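Local coordinates for hemolysin-related protein (Vibrio cholerae serotype O1, PDB 6MLT) that helps form the extracellular biofilm matrix as a secreted, metal-binding protein that probably binds carbohydrate and contributes to adhesion, at residues A[106-111]-A[131-136]; A[73-78]-A[83-88]; A[121-126]-A[167-172]; A[136-139]-A[144-147]; A[568-573]-A[578-583]. One frame throughout, in Å; residues are numbered along the deposited sequence.

Overall arrangement
The chain illustrates how a beta-propeller is assembled from four-stranded antiparallel sheets, with an added beta-prism lectin domain. In sequence contact 2 comes first, at the end of strand 71-76, and contact 5 last. Contacts 1, 3 and 4 cluster around the blade from strand 101-103 to strand 132-137, contact 3 reaching across to strand 167-170 of the following blade. Contacts 1 and 4 both use strand 132-137, which pairs with strand 122-126 of contact 3, and the centres of contacts 3 and 4 lie about 8 Å apart. Contact 2 touches this group through Leu126, whereas contact 5 stands about 20 Å from contact 1, centre to centre. Together they show metal binding, interblade packing and connecting loops.

Contact 1. Residues A[106-111]-A[131-136]; sequences DGDGLI and NIKKQL. With NA (sodium ion), chain D.
In the sodium site of an FG-GAP-like propeller blade, Asp106 and Asp108 of the metal-binding loop meet Lys133 of the outer strand 132-137. Each aspartate divides its labour between two cations. Asp106 OD1 binds the sodium ion at 2.3 Å, while its second oxygen, OD2, receives a hydrogen bond from Lys133 NZ at 2.7 Å, part of a salt bridge. The ammonium arrives on the syn side of that oxygen, 35° out of the carboxylate plane. Asp108 repeats the scheme: OD1 goes to the metal, and OD2 makes a longer salt bridge of 3.2 Å with Lys133 NZ. A water spans the same pair, donating to Asp108 OD2 and accepting from Lys133 NZ.

Lys133 spans the gap because its CG lies anti to the backbone N (chi1 177°) and the rest of the chain is fully extended. Within the loop, Leu110 N donates to Asp108 OD1 at 2.9 Å, closing an Asx turn. The carbonyl oxygen of Leu110 is a further ligand of the metal. Asp104 and Glu112 also coordinate it, and Glu112 OE2 bonds to Lys133 NZ as well.

Alternating acidic residues of this kind form an EF-hand-like loop, which in many proteins binds calcium. Here the lysine probably offsets negative charge that a monovalent ion alone would not balance, and it ties the second shell of the site to the outer edge of the blade.

Contact 2. Residues A[73-78]-A[83-88]; sequences IRALSG and ELWSYS
Arg74 and Glu83 form a salt bridge at the heart of this chain reversal after strand 71-76, with Arg74 NH1 donating to Glu83 OE2 at 2.9 Å. The carboxylate oxygen lies at the edge of the guanidinium, in its plane, although the two flat groups are turned 71° apart. The same oxygen also accepts from Tyr87 OH, at 2.5 Å, through its anti lone pair, so two donors grip one atom. Glu83 OE1 is held in turn by Ser22 and Trp19, and the rest of the guanidinium bonds to Thr61, Phe24 and Ser28.

The backbones meet in a single bridge between Leu76 and Glu83, beside which Leu84 N donates almost straight (170°) to Ala75 O at 2.9 Å. A water completes the polar layer: it donates to Ala75 O and Tyr87 OH and accepts from Trp85 N.

Beyond it lies the apolar packing. Ala75 CB sits over one face of the indole, 3.6 Å from the centroid of the Trp85 five-membered ring, in a CH-pi contact. Ile73 CG2 touches Trp85 CZ3 at 3.6 Å. The far side of the turn is closed by Leu84 CD2 against Ser77 CB, 3.8 Å away, close to the calcium ligands Asn41 and Asp56. Trp85 NE1 itself bonds to His128 O of the next blade.

A largely buried ion pair thus has several partners for each of its charged groups, which probably stabilises both charges and fixes the arginine, glutamate and tyrosine as one rigid unit.

Contact 3. Residues A[121-126]-A[167-172]; sequences PYINIL and GVYSYE
Ile123 and Ile125 of strand 122-126 reach out from one face of their sheet to Tyr169 and Tyr171 of the following blade. As alternate residues on the strand, both present their side chains to the same neighbour. Ile123 comes first. Its CD1 methyl stands squarely over the centre of the Tyr169 ring, 3.5 Å from the centroid and only 11° off the ring normal, a clear CH-pi contact. With CG1 anti to the carbonyl carbon (chi1 -70°) and the chain continuing outward, the methyl is carried to the end of the reach and alone does the touching. The hydroxyl of Tyr169 is anchored by Asp166 OD1 and by Ser139 N, which helps hold the ring in place under the methyl.

Two residues on, Ile125 meets its tyrosine obliquely rather than over the ring centre. Its CD1 lies 3.7 Å from Tyr171 CD1, with the branch methyl CG2 4.1 Å from Tyr171 CE1. The tyrosine sits just past the end of its strand; its ring swings back toward Ile125 and also takes part in a cation-pi contact with Lys134.

Strand 122-126 lies between 112-115 and 132-137 in its own blade. Strand 167-170 has the equivalent third place in the next, between 161-164 and 174-178. Ile123 and Tyr169 therefore pack between successive sheets, Ile125 and Tyr171 extend the contact past the strand end, and Ile162 of strand 161-164 touches Ile125 and Tyr169.

Contact 4. Residues A[136-139]-A[144-147]; sequences LLKS and RSVG
A bend at chi3 (-66°) turns the otherwise extended side chain of Lys138 so that its ammonium meets the hydroxyl of Ser145. The serine contributes its own rotation: OG lies between the backbone N and the carbonyl carbon (chi1 72°), which directs it at the lysine. Lys138 NZ donates to Ser145 OG at 2.8 Å. The aliphatic part follows alongside, with Lys138 CE 3.4 Å from Ser145 OG and Lys138 CD 3.8 Å from Ser145 CB. The nearest CA atoms, those of Lys138 and Ser145, are 7.1 Å apart, so the side chains alone bridge the two segments.

Both residues are buried, and the polar atoms are well supplied. Besides the serine, Lys138 NZ bonds to Thr116 OG1 and Thr120 O, a set of three oxygens that could occupy all the hydrogens of an ammonium. Ser145 OG in turn is bonded to Gly142 O, so the serine links the lysine to the bend of its own loop. Asp166 lies against both side chains, and its negative charge probably helps to stabilise the lysine in the interior.

By reaching Thr116 and Thr120 as well, Lys138 fastens its loop to the turn before strand 122-126, well away from the metal sites. Strand 132-137 is the last of its blade and strand 150-152 the first of the next, so the loop carrying these residues is the connection between successive blades, as expected of a beta-propeller.

Contact 5. Residues A[568-573]-A[578-583]; sequences NATRIW and FNFSDI
The Phe578 ring is held between two partners on opposite faces: the Trp573 side on one, and the backbone N of Phe580, 3.6 Å above its centre, on the other. Trp573 and Phe578 form an offset stack, the six-membered ring of Trp573 and the Phe578 ring having centroids 4.5 Å apart with planes inclined at 27°. The neighbouring five-membered ring of Trp573 carries Phe578 CB over its face, 3.7 Å from the ring centroid, as a CH-pi contact. Phe578 CE2 in turn lies above the centre of the Phe580 ring, so the aromatic groups follow one another in succession.

Smaller groups fill in around them. Ile572 O approaches Phe578 CE1 obliquely, at 3.2 Å, and also accepts from Thr570 OG1 at 2.7 Å, which ties down the threonine. OG1 anti to the backbone N (chi1 -178°) lets the threonine reach that carbonyl while its CB packs on Phe580 CE1 at 3.6 Å. Ile572 and Ile583 meet tip to tip, CD1 of the first 3.5 Å from CG1 of the second, which is tight for two carbons. A type I turn from Phe580 to Ile583 brings the last residue round to this position.

Both segments belong to the long irregular tail after strand 553-559. Trp573 bonds through its backbone to Val37 and packs on Val525, and Ile572 touches Val38, so the aromatic cluster is set against strands 36-38 and 525-527 of two different blade sheets.

Contact 1. Residues A[106-111]-A[131-136]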
# COMPACT_ATOMS: atom_id res chain seq x y z
N ASP A 106 9.13 20.98 6.70
CA ASP A 106 10.27 21.84 6.40
C ASP A 106 11.61 21.22 6.76
O ASP A 106 12.64 21.86 6.57
CB ASP A 106 10.12 23.19 7.10
CG ASP A 106 10.08 23.09 8.62
OD1 ASP A 106 10.08 21.96 9.16
OD2 ASP A 106 10.04 24.15 9.27
N GLY A 107 11.62 19.99 7.28
CA GLY A 107 12.86 19.29 7.54
C GLY A 107 13.64 19.78 8.75
O GLY A 107 14.86 19.61 8.79
N ASP A 108 12.97 20.37 9.73
CA ASP A 108 13.64 20.83 10.94
C ASP A 108 13.61 19.79 12.06
O ASP A 108 14.05 20.09 13.17
CB ASP A 108 13.03 22.16 11.42
CG ASP A 108 11.63 22.01 11.99
OD1 ASP A 108 11.06 20.90 11.95
OD2 ASP A 108 11.09 23.03 12.49
N GLY A 109 13.12 18.59 11.78
CA GLY A 109 13.05 17.53 12.77
C GLY A 109 11.81 17.53 13.63
O GLY A 109 11.71 16.70 14.55
N LEU A 110 10.86 18.43 13.37
CA LEU A 110 9.65 18.56 14.18
C LEU A 110 8.43 18.43 13.28
O LEU A 110 8.43 18.87 12.13
CB LEU A 110 9.62 19.91 14.90
CG LEU A 110 10.82 20.18 15.81
CD1 LEU A 110 10.82 21.63 16.27
CD2 LEU A 110 10.81 19.24 16.99
N ILE A 111 7.37 17.84 13.84
CA ILE A 111 6.15 17.57 13.10
C ILE A 111 5.33 18.84 12.97
O ILE A 111 5.14 19.58 13.94
CB ILE A 111 5.33 16.47 13.82
CG1 ILE A 111 6.06 15.12 13.77
CG2 ILE A 111 3.91 16.37 13.24
CD1 ILE A 111 6.10 14.50 12.40
N ASN A 131 0.75 25.57 17.95
CA ASN A 131 0.72 26.98 17.60
C ASN A 131 0.88 27.16 16.09
O ASN A 131 1.59 26.41 15.42
CB ASN A 131 1.83 27.73 18.33
CG ASN A 131 1.57 27.82 19.81
OD1 ASN A 131 0.47 28.19 20.23
ND2 ASN A 131 2.55 27.45 20.61
N ILE A 132 0.21 28.19 15.58
CA ILE A 132 0.23 28.45 14.14
C ILE A 132 1.65 28.73 13.69
O ILE A 132 2.39 29.50 14.33
CB ILE A 132 -0.71 29.61 13.80
CG1 ILE A 132 -0.78 29.81 12.28
CG2 ILE A 132 -0.25 30.90 14.47
CD1 ILE A 132 -1.41 28.64 11.54
N LYS A 133 2.04 28.11 12.59
CA LYS A 133 3.36 28.29 12.00
C LYS A 133 3.29 28.84 10.59
O LYS A 133 4.01 29.79 10.25
CB LYS A 133 4.11 26.95 12.01
CG LYS A 133 5.49 26.97 11.37
CD LYS A 133 6.23 25.68 11.66
CE LYS A 133 7.51 25.56 10.86
NZ LYS A 133 8.41 24.51 11.42
N LYS A 134 2.43 28.27 9.74
CA LYS A 134 2.19 28.79 8.40
C LYS A 134 0.70 28.76 8.11
O LYS A 134 -0.06 27.98 8.69
CB LYS A 134 2.93 27.98 7.32
CG LYS A 134 4.43 28.17 7.33
CD LYS A 134 5.04 27.87 5.95
CE LYS A 134 4.72 28.98 4.95
NZ LYS A 134 5.42 28.80 3.66
N GLN A 135 0.30 29.64 7.19
CA GLN A 135 -1.05 29.66 6.66
C GLN A 135 -0.98 29.80 5.14
O GLN A 135 -0.13 30.53 4.62
CB GLN A 135 -1.87 30.80 7.26
CG GLN A 135 -2.14 30.62 8.75
CD GLN A 135 -2.98 31.73 9.34
OE1 GLN A 135 -2.55 32.88 9.38
NE2 GLN A 135 -4.18 31.40 9.81
N LEU A 136 -1.85 29.07 4.45
CA LEU A 136 -1.95 29.12 3.00
C LEU A 136 -3.39 29.46 2.64
O LEU A 136 -4.32 28.76 3.06
CB LEU A 136 -1.56 27.78 2.36
CG LEU A 136 -0.30 27.09 2.88
CD1 LEU A 136 -0.15 25.72 2.24
CD2 LEU A 136 0.94 27.94 2.63
NA NA D . 9.10 20.53 10.71
O HOH W 1 8.76 23.39 14.23

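Contact 2. Residues A[73-78]-A[83-88]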
# COMPACT_ATOMS: atom_id res chain seq x y z
N ILE A 73 -8.50 20.96 17.80
CA ILE A 73 -7.41 20.00 17.66
C ILE A 73 -6.78 19.77 19.02
O ILE A 73 -6.45 20.73 19.73
CB ILE A 73 -6.36 20.50 16.66
CG1 ILE A 73 -7.01 20.82 15.31
CG2 ILE A 73 -5.25 19.47 16.49
CD1 ILE A 73 -6.06 21.53 14.33
N ARG A 74 -6.61 18.51 19.39
CA ARG A 74 -6.00 18.14 20.65
C ARG A 74 -4.93 17.09 20.42
O ARG A 74 -5.12 16.16 19.63
CB ARG A 74 -7.02 17.59 21.64
CG ARG A 74 -8.17 18.53 21.99
CD ARG A 74 -8.97 17.95 23.16
NE ARG A 74 -10.23 18.64 23.42
CZ ARG A 74 -10.43 19.51 24.41
NH1 ARG A 74 -9.45 19.85 25.24
NH2 ARG A 74 -11.63 20.06 24.57
N ALA A 75 -3.80 17.23 21.12
CA ALA A 75 -2.72 16.26 21.08
C ALA A 75 -2.68 15.49 22.39
O ALA A 75 -2.59 16.10 23.46
CB ALA A 75 -1.38 16.95 20.83
N LEU A 76 -2.72 14.16 22.30
CA LEU A 76 -2.78 13.28 23.46
C LEU A 76 -1.51 12.44 23.55
O LEU A 76 -1.10 11.82 22.56
CB LEU A 76 -3.99 12.36 23.39
CG LEU A 76 -5.33 13.06 23.13
CD1 LEU A 76 -6.47 12.05 23.08
CD2 LEU A 76 -5.58 14.12 24.20
N SER A 77 -0.91 12.38 24.74
CA SER A 77 0.32 11.64 24.92
C SER A 77 0.10 10.15 24.68
O SER A 77 -0.84 9.55 25.22
CB SER A 77 0.86 11.85 26.34
OG SER A 77 2.00 11.05 26.56
N GLY A 78 0.98 9.54 23.89
CA GLY A 78 0.90 8.10 23.69
C GLY A 78 1.10 7.31 24.97
O GLY A 78 0.64 6.16 25.05
N GLU A 83 -3.05 15.49 27.90
CA GLU A 83 -2.99 16.48 26.84
C GLU A 83 -1.62 17.16 26.84
O GLU A 83 -1.16 17.65 27.87
CB GLU A 83 -4.11 17.50 26.99
CG GLU A 83 -5.43 16.97 26.49
CD GLU A 83 -6.59 17.87 26.85
OE1 GLU A 83 -7.20 17.64 27.91
OE2 GLU A 83 -6.88 18.80 26.07
N LEU A 84 -0.97 17.15 25.68
CA LEU A 84 0.39 17.68 25.55
C LEU A 84 0.43 19.20 25.39
O LEU A 84 1.47 19.80 25.66
CB LEU A 84 1.09 17.05 24.35
CG LEU A 84 1.34 15.55 24.44
CD1 LEU A 84 1.82 15.02 23.11
CD2 LEU A 84 2.37 15.26 25.53
N TRP A 85 -0.66 19.81 24.93
CA TRP A 85 -0.66 21.22 24.57
C TRP A 85 -1.21 22.08 25.69
O TRP A 85 -2.03 21.64 26.50
CB TRP A 85 -1.48 21.44 23.30
CG TRP A 85 -0.84 20.86 22.06
CD1 TRP A 85 0.42 20.34 21.94
CD2 TRP A 85 -1.44 20.75 20.77
NE1 TRP A 85 0.64 19.92 20.66
CE2 TRP A 85 -0.48 20.17 19.91
CE3 TRP A 85 -2.69 21.10 20.25
CZ2 TRP A 85 -0.74 19.92 18.57
CZ3 TRP A 85 -2.94 20.85 18.92
CH2 TRP A 85 -1.97 20.26 18.09
N SER A 86 -0.75 23.33 25.73
CA SER A 86 -1.24 24.30 26.70
C SER A 86 -2.50 25.01 26.23
O SER A 86 -3.24 25.54 27.07
CB SER A 86 -0.17 25.35 26.98
OG SER A 86 0.08 26.09 25.80
N TYR A 87 -2.74 25.07 24.92
CA TYR A 87 -3.84 25.84 24.37
C TYR A 87 -3.75 27.31 24.77
O TYR A 87 -4.76 28.01 24.84
CB TYR A 87 -5.20 25.27 24.79
CG TYR A 87 -5.34 23.78 24.57
CD1 TYR A 87 -5.50 23.26 23.29
CD2 TYR A 87 -5.32 22.90 25.64
CE1 TYR A 87 -5.64 21.90 23.09
CE2 TYR A 87 -5.46 21.53 25.45
CZ TYR A 87 -5.62 21.04 24.18
OH TYR A 87 -5.75 19.68 23.99
N SER A 88 -2.53 27.80 25.03
CA SER A 88 -2.35 29.21 25.37
C SER A 88 -2.80 30.13 24.24
O SER A 88 -3.08 31.30 24.50
CB SER A 88 -0.89 29.48 25.72
OG SER A 88 -0.06 29.35 24.58
O HOH W 2 -3.18 18.72 23.72

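Contact 3. Residues A[121-126]-A[167-172]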
# COMPACT_ATOMS: atom_id res chain seq x y z
N PRO A 121 -10.41 31.11 6.07
CA PRO A 121 -9.97 31.12 4.67
C PRO A 121 -8.61 30.48 4.43
O PRO A 121 -8.13 30.51 3.29
CB PRO A 121 -9.93 32.62 4.33
CG PRO A 121 -9.69 33.30 5.62
CD PRO A 121 -10.28 32.43 6.70
N TYR A 122 -8.01 29.88 5.45
CA TYR A 122 -6.64 29.37 5.38
C TYR A 122 -6.57 27.88 5.67
O TYR A 122 -7.33 27.35 6.49
CB TYR A 122 -5.72 30.11 6.37
CG TYR A 122 -5.49 31.52 5.94
CD1 TYR A 122 -4.61 31.81 4.91
CD2 TYR A 122 -6.19 32.57 6.52
CE1 TYR A 122 -4.42 33.09 4.47
CE2 TYR A 122 -6.01 33.87 6.09
CZ TYR A 122 -5.12 34.12 5.06
OH TYR A 122 -4.93 35.41 4.61
N ILE A 123 -5.65 27.22 4.98
CA ILE A 123 -5.07 25.99 5.51
C ILE A 123 -4.12 26.38 6.64
O ILE A 123 -3.18 27.16 6.43
CB ILE A 123 -4.37 25.19 4.41
CG1 ILE A 123 -5.41 24.62 3.44
CG2 ILE A 123 -3.54 24.05 5.00
CD1 ILE A 123 -4.83 24.13 2.14
N ASN A 124 -4.37 25.86 7.83
CA ASN A 124 -3.57 26.17 9.00
C ASN A 124 -2.52 25.09 9.21
O ASN A 124 -2.85 23.90 9.24
CB ASN A 124 -4.45 26.29 10.25
CG ASN A 124 -5.37 27.48 10.17
OD1 ASN A 124 -4.94 28.58 9.84
ND2 ASN A 124 -6.65 27.25 10.43
N ILE A 125 -1.27 25.50 9.37
CA ILE A 125 -0.18 24.57 9.61
C ILE A 125 0.39 24.89 10.99
O ILE A 125 0.99 25.96 11.18
CB ILE A 125 0.88 24.63 8.51
CG1 ILE A 125 0.21 24.39 7.15
CG2 ILE A 125 1.99 23.62 8.79
CD1 ILE A 125 1.13 24.45 5.96
N LEU A 126 0.19 23.97 11.93
CA LEU A 126 0.65 24.15 13.31
C LEU A 126 2.01 23.50 13.51
O LEU A 126 2.35 22.51 12.84
CB LEU A 126 -0.34 23.54 14.30
CG LEU A 126 -1.82 23.88 14.13
CD1 LEU A 126 -2.63 23.21 15.23
CD2 LEU A 126 -2.04 25.38 14.15
N GLY A 167 -8.12 21.96 -3.97
CA GLY A 167 -6.95 22.17 -4.80
C GLY A 167 -5.72 21.52 -4.21
O GLY A 167 -5.77 20.84 -3.18
N VAL A 168 -4.61 21.75 -4.89
CA VAL A 168 -3.30 21.25 -4.51
C VAL A 168 -2.42 22.45 -4.20
O VAL A 168 -2.38 23.41 -4.97
CB VAL A 168 -2.67 20.39 -5.62
CG1 VAL A 168 -1.23 20.00 -5.27
CG2 VAL A 168 -3.53 19.16 -5.85
N TYR A 169 -1.71 22.37 -3.08
CA TYR A 169 -0.94 23.47 -2.54
C TYR A 169 0.52 23.05 -2.34
O TYR A 169 0.82 21.89 -2.05
CB TYR A 169 -1.50 23.94 -1.20
CG TYR A 169 -2.95 24.38 -1.24
CD1 TYR A 169 -3.98 23.45 -1.32
CD2 TYR A 169 -3.28 25.73 -1.18
CE1 TYR A 169 -5.31 23.86 -1.35
CE2 TYR A 169 -4.59 26.14 -1.20
CZ TYR A 169 -5.60 25.21 -1.29
OH TYR A 169 -6.91 25.63 -1.32
N SER A 170 1.41 24.02 -2.48
CA SER A 170 2.80 23.89 -2.10
C SER A 170 2.99 24.44 -0.69
O SER A 170 2.49 25.53 -0.38
CB SER A 170 3.71 24.63 -3.08
OG SER A 170 4.96 24.94 -2.48
N TYR A 171 3.71 23.70 0.15
CA TYR A 171 4.00 24.19 1.49
C TYR A 171 4.65 25.56 1.45
O TYR A 171 4.37 26.43 2.29
CB TYR A 171 4.90 23.20 2.23
CG TYR A 171 5.36 23.69 3.58
CD1 TYR A 171 4.52 23.61 4.68
CD2 TYR A 171 6.62 24.22 3.76
CE1 TYR A 171 4.92 24.06 5.93
CE2 TYR A 171 7.04 24.68 5.01
CZ TYR A 171 6.18 24.59 6.09
OH TYR A 171 6.58 25.04 7.33
N GLU A 172 5.51 25.79 0.45
CA GLU A 172 6.26 27.03 0.33
C GLU A 172 5.47 28.13 -0.38
O GLU A 172 5.42 29.26 0.10
CB GLU A 172 7.57 26.78 -0.41

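Contact 4. Residues A[136-139]-A[144-147]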
# COMPACT_ATOMS: atom_id res chain seq x y z
N LEU A 136 -1.85 29.07 4.45
CA LEU A 136 -1.95 29.12 3.00
C LEU A 136 -3.39 29.46 2.64
O LEU A 136 -4.32 28.76 3.06
CB LEU A 136 -1.56 27.78 2.36
CG LEU A 136 -0.30 27.09 2.88
CD1 LEU A 136 -0.15 25.72 2.24
CD2 LEU A 136 0.94 27.94 2.63
N LEU A 137 -3.57 30.53 1.87
CA LEU A 137 -4.91 30.96 1.49
C LEU A 137 -5.56 29.93 0.58
O LEU A 137 -4.97 29.51 -0.42
CB LEU A 137 -4.84 32.31 0.78
CG LEU A 137 -6.16 32.98 0.42
CD1 LEU A 137 -6.91 33.41 1.67
CD2 LEU A 137 -5.93 34.17 -0.51
N LYS A 138 -6.78 29.53 0.92
CA LYS A 138 -7.45 28.45 0.20
C LYS A 138 -8.07 28.95 -1.10
O LYS A 138 -8.36 30.13 -1.28
CB LYS A 138 -8.53 27.83 1.08
CG LYS A 138 -7.99 27.04 2.26
CD LYS A 138 -9.07 26.32 3.04
CE LYS A 138 -10.00 27.31 3.72
NZ LYS A 138 -11.00 26.60 4.59
N SER A 139 -8.29 28.00 -2.01
CA SER A 139 -8.95 28.30 -3.27
C SER A 139 -10.43 28.61 -3.05
O SER A 139 -10.94 29.61 -3.56
CB SER A 139 -8.79 27.12 -4.23
OG SER A 139 -9.43 27.38 -5.46
N ARG A 144 -17.03 23.84 0.70
CA ARG A 144 -16.32 23.40 -0.50
C ARG A 144 -14.80 23.36 -0.32
O ARG A 144 -14.11 22.83 -1.20
CB ARG A 144 -16.66 24.32 -1.68
N SER A 145 -14.28 23.87 0.79
CA SER A 145 -12.84 23.88 1.04
C SER A 145 -12.42 22.88 2.12
O SER A 145 -11.27 22.91 2.56
CB SER A 145 -12.38 25.28 1.44
OG SER A 145 -12.83 25.62 2.75
N VAL A 146 -13.33 22.01 2.54
CA VAL A 146 -13.12 21.11 3.67
C VAL A 146 -13.17 19.67 3.16
O VAL A 146 -14.15 19.26 2.53
CB VAL A 146 -14.16 21.33 4.77
CG1 VAL A 146 -14.05 20.29 5.86
CG2 VAL A 146 -14.02 22.74 5.35
N GLY A 147 -12.12 18.92 3.46
CA GLY A 147 -12.12 17.50 3.16
C GLY A 147 -10.84 16.86 3.66
O GLY A 147 -10.16 17.39 4.53

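Contact 5. Residues A[568-573]-A[578-583]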
# COMPACT_ATOMS: atom_id res chain seq x y z
N ASN A 568 5.11 -5.84 14.71
CA ASN A 568 5.26 -5.40 13.32
C ASN A 568 4.20 -4.37 12.92
O ASN A 568 3.68 -4.40 11.81
CB ASN A 568 5.23 -6.60 12.37
CG ASN A 568 6.42 -7.51 12.55
OD1 ASN A 568 7.49 -7.08 12.97
ND2 ASN A 568 6.24 -8.78 12.23
N ALA A 569 3.90 -3.44 13.82
CA ALA A 569 2.98 -2.35 13.53
C ALA A 569 3.73 -1.05 13.26
O ALA A 569 4.77 -0.77 13.86
CB ALA A 569 2.00 -2.13 14.69
N THR A 570 3.16 -0.24 12.36
CA THR A 570 3.75 1.04 12.01
C THR A 570 3.94 1.92 13.25
O THR A 570 3.13 1.91 14.17
CB THR A 570 2.87 1.78 11.00
OG1 THR A 570 3.49 3.01 10.61
CG2 THR A 570 1.50 2.08 11.59
N ARG A 571 5.02 2.69 13.24
CA ARG A 571 5.26 3.70 14.27
C ARG A 571 4.51 5.00 14.01
O ARG A 571 4.56 5.90 14.86
CB ARG A 571 6.75 4.04 14.35
CG ARG A 571 7.69 2.88 14.64
CD ARG A 571 7.58 2.38 16.06
NE ARG A 571 7.50 3.43 17.08
CZ ARG A 571 8.55 4.07 17.60
NH1 ARG A 571 9.78 3.82 17.18
NH2 ARG A 571 8.35 4.98 18.54
N ILE A 572 3.85 5.13 12.87
CA ILE A 572 3.30 6.42 12.45
C ILE A 572 2.08 6.16 11.58
O ILE A 572 2.08 5.25 10.74
CB ILE A 572 4.37 7.25 11.72
CG1 ILE A 572 3.81 8.61 11.30
CG2 ILE A 572 4.91 6.50 10.50
CD1 ILE A 572 4.91 9.62 10.97
N TRP A 573 1.04 6.97 11.78
CA TRP A 573 -0.16 6.93 10.94
C TRP A 573 -0.56 8.39 10.75
O TRP A 573 -1.35 8.94 11.51
CB TRP A 573 -1.27 6.11 11.59
CG TRP A 573 -2.41 5.82 10.66
CD1 TRP A 573 -3.29 6.73 10.15
CD2 TRP A 573 -2.80 4.54 10.16
NE1 TRP A 573 -4.21 6.09 9.35
CE2 TRP A 573 -3.93 4.74 9.34
CE3 TRP A 573 -2.30 3.24 10.32
CZ2 TRP A 573 -4.57 3.70 8.68
CZ3 TRP A 573 -2.95 2.20 9.67
CH2 TRP A 573 -4.07 2.44 8.85
N PHE A 578 -3.37 6.65 4.57
CA PHE A 578 -2.08 6.11 4.98
C PHE A 578 -1.77 4.81 4.23
O PHE A 578 -2.62 3.91 4.16
CB PHE A 578 -2.07 5.85 6.48
CG PHE A 578 -0.81 5.20 6.95
CD1 PHE A 578 0.34 5.94 7.14
CD2 PHE A 578 -0.75 3.83 7.15
CE1 PHE A 578 1.51 5.34 7.55
CE2 PHE A 578 0.42 3.22 7.56
CZ PHE A 578 1.55 3.97 7.76
N ASN A 579 -0.55 4.70 3.71
CA ASN A 579 -0.09 3.47 3.08
C ASN A 579 1.43 3.36 3.10
O ASN A 579 2.03 2.87 2.14
CB ASN A 579 -0.61 3.37 1.64
CG ASN A 579 0.11 4.30 0.68
OD1 ASN A 579 0.54 5.39 1.06
ND2 ASN A 579 0.25 3.87 -0.56
N PHE A 580 2.05 3.81 4.19
CA PHE A 580 3.48 3.66 4.45
C PHE A 580 4.38 4.50 3.55
O PHE A 580 5.28 5.20 4.04
CB PHE A 580 3.94 2.21 4.32
CG PHE A 580 3.54 1.33 5.47
CD1 PHE A 580 4.20 1.42 6.68
CD2 PHE A 580 2.52 0.41 5.33
CE1 PHE A 580 3.84 0.61 7.75
CE2 PHE A 580 2.16 -0.41 6.39
CZ PHE A 580 2.82 -0.30 7.59
N SER A 581 4.17 4.43 2.24
CA SER A 581 5.21 4.84 1.30
C SER A 581 5.47 6.34 1.29
O SER A 581 6.54 6.75 0.82
CB SER A 581 4.84 4.38 -0.11
OG SER A 581 4.66 2.98 -0.11
N ASP A 582 4.55 7.15 1.80
CA ASP A 582 4.70 8.60 1.77
C ASP A 582 5.16 9.18 3.10
O ASP A 582 5.08 10.40 3.29
CB ASP A 582 3.38 9.26 1.35
CG ASP A 582 3.27 9.43 -0.15
OD1 ASP A 582 4.30 9.73 -0.78
OD2 ASP A 582 2.15 9.27 -0.70
N ILE A 583 5.66 8.35 4.01
CA ILE A 583 6.10 8.86 5.31
C ILE A 583 7.20 7.96 5.84
O ILE A 583 7.14 6.73 5.72
CB ILE A 583 4.91 8.96 6.29
CG1 ILE A 583 5.29 9.77 7.53
CG2 ILE A 583 4.40 7.58 6.69
CD1 ILE A 583 5.44 11.25 7.27